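Local coordinates for putative uncharacterized protein (Actinomyces odontolyticus, PDB 3UP9) that probably serves as a membrane-attached lipoprotein of the NlpA family that binds L-methionine in the cleft of a periplasmic-binding-protein fold, at residues L22-D27 against S225-Q230. Numbering follows the deposited sequence.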
# COMPACT_ATOMS: atom_id res chain seq x y z
N LEU A 22 -3.38 -13.95 0.20
CA LEU A 22 -4.70 -14.53 0.58
C LEU A 22 -4.99 -15.84 -0.16
O LEU A 22 -5.68 -16.68 0.38
CB LEU A 22 -5.86 -13.55 0.40
CG LEU A 22 -5.91 -12.28 1.25
CD1 LEU A 22 -7.08 -11.44 0.76
CD2 LEU A 22 -5.99 -12.62 2.74
N THR A 23 -4.42 -16.01 -1.36
CA THR A 23 -4.68 -17.17 -2.18
C THR A 23 -3.80 -18.33 -1.61
O THR A 23 -4.31 -19.43 -1.43
CB THR A 23 -4.46 -16.87 -3.67
OG1 THR A 23 -5.39 -15.86 -4.08
CG2 THR A 23 -4.67 -18.12 -4.57
N TYR A 24 -2.54 -18.04 -1.24
CA TYR A 24 -1.73 -19.01 -0.54
C TYR A 24 -2.48 -19.53 0.70
O TYR A 24 -2.63 -20.73 0.90
CB TYR A 24 -0.34 -18.46 -0.18
CG TYR A 24 0.37 -19.38 0.76
CD1 TYR A 24 0.97 -20.53 0.31
CD2 TYR A 24 0.34 -19.16 2.10
CE1 TYR A 24 1.61 -21.40 1.18
CE2 TYR A 24 0.92 -20.02 2.99
CZ TYR A 24 1.58 -21.12 2.53
OH TYR A 24 2.14 -21.98 3.45
N ILE A 25 -3.00 -18.61 1.50
CA ILE A 25 -3.74 -18.98 2.71
C ILE A 25 -4.96 -19.83 2.34
O ILE A 25 -5.21 -20.89 2.88
CB ILE A 25 -4.19 -17.76 3.53
CG1 ILE A 25 -2.98 -17.07 4.16
CG2 ILE A 25 -5.22 -18.15 4.58
CD1 ILE A 25 -3.24 -15.69 4.77
N ASN A 26 -5.75 -19.36 1.40
CA ASN A 26 -6.89 -20.13 1.00
C ASN A 26 -6.58 -21.57 0.57
O ASN A 26 -7.27 -22.51 0.89
CB ASN A 26 -7.66 -19.40 -0.11
CG ASN A 26 -9.10 -19.81 -0.16
OD1 ASN A 26 -9.73 -19.97 0.89
ND2 ASN A 26 -9.63 -20.00 -1.36
N ASP A 27 -5.53 -21.72 -0.20
CA ASP A 27 -5.29 -22.99 -0.84
C ASP A 27 -4.51 -23.89 0.10
O ASP A 27 -4.51 -25.10 -0.10
CB ASP A 27 -4.45 -22.82 -2.11
CG ASP A 27 -5.19 -22.06 -3.25
OD1 ASP A 27 -6.43 -21.87 -3.23
OD2 ASP A 27 -4.48 -21.71 -4.21
N SER A 225 1.19 -16.00 10.47
CA SER A 225 1.82 -17.28 10.69
C SER A 225 3.22 -17.35 10.08
O SER A 225 3.58 -16.53 9.25
CB SER A 225 0.98 -18.41 10.09
OG SER A 225 0.89 -18.32 8.67
N ASP A 226 3.99 -18.37 10.49
CA ASP A 226 5.32 -18.65 9.97
C ASP A 226 5.21 -19.06 8.50
O ASP A 226 6.05 -18.73 7.68
CB ASP A 226 6.02 -19.75 10.79
CG ASP A 226 7.53 -19.56 10.90
OD1 ASP A 226 8.27 -19.79 9.91
OD2 ASP A 226 7.99 -19.18 12.01
N GLU A 227 4.15 -19.78 8.18
CA GLU A 227 3.85 -20.20 6.79
C GLU A 227 3.65 -19.01 5.84
O GLU A 227 4.27 -18.93 4.75
CB GLU A 227 2.63 -21.14 6.74
CG GLU A 227 2.87 -22.51 7.39
CD GLU A 227 2.65 -22.54 8.91
OE1 GLU A 227 2.42 -21.52 9.59
OE2 GLU A 227 2.74 -23.65 9.49
N VAL A 228 2.85 -18.05 6.26
CA VAL A 228 2.72 -16.82 5.46
C VAL A 228 4.02 -16.02 5.35
O VAL A 228 4.30 -15.48 4.29
CB VAL A 228 1.54 -15.94 5.95
CG1 VAL A 228 1.68 -14.52 5.42
CG2 VAL A 228 0.24 -16.62 5.56
N LYS A 229 4.83 -15.94 6.42
CA LYS A 229 6.12 -15.23 6.34
C LYS A 229 7.04 -15.88 5.28
O LYS A 229 7.65 -15.18 4.45
CB LYS A 229 6.80 -15.21 7.70
CG LYS A 229 8.13 -14.52 7.73
CD LYS A 229 8.56 -14.18 9.16
CE LYS A 229 9.90 -13.48 9.11
NZ LYS A 229 10.32 -12.96 10.42
N GLN A 230 7.10 -17.21 5.31
CA GLN A 230 7.92 -17.99 4.40
C GLN A 230 7.40 -17.84 2.98
O GLN A 230 8.17 -17.62 2.08
CB GLN A 230 8.00 -19.48 4.83
CG GLN A 230 8.85 -19.59 6.08
CD GLN A 230 9.08 -21.01 6.58
OE1 GLN A 230 8.27 -21.92 6.40
NE2 GLN A 230 10.20 -21.17 7.24
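Helix-helix packing on the outside of one lobe brings Tyr-24 and Ile-25 of helix 15-28 against Glu-227 and Val-228 at the start of helix 226-235. The axes of segments 22-27 and 226-230 approach to 10.5 Å with their directions 134° apart, and only 159 Å² is buried in total, the measure of a light, local contact. Its apolar centre is Val-228 CG2, which lies 3.5 Å from Ile-25 CG1 and 3.7 Å from Ile-25 CD1. The branch doing the touching is set by rotation: Val-228 CG1 stands opposite its own backbone N (chi1 163°), which swings CG2 to the Ile-25 side.

In this two-lobed binding-protein fold, helix 15-28 belongs to the beta-alpha-beta crossover from strand 7-13 to its parallel neighbour 35-41, with the short helix 30-33 in between; Leu-37 of strand 35-41 backs Ile-25, and Leu-222 and Leu-223 add the end of helix 213-223. The Tyr-24 side chain extends toward helix 226-235. Its OH meets Glu-227 CB at 3.4 Å, a van der Waals contact, while CE2 comes obliquely within 3.9 Å of Glu-227 O; the same ring stacks with Tyr-231. Beyond CB, the Glu-227 chain turns its carboxylate away from the interface. Ser-225 N-caps the second helix: its OG accepts from Val-228 N at 3.1 Å, nearly straight at 168°, and also hydrogen-bonds Leu-222 O in helix 213-223.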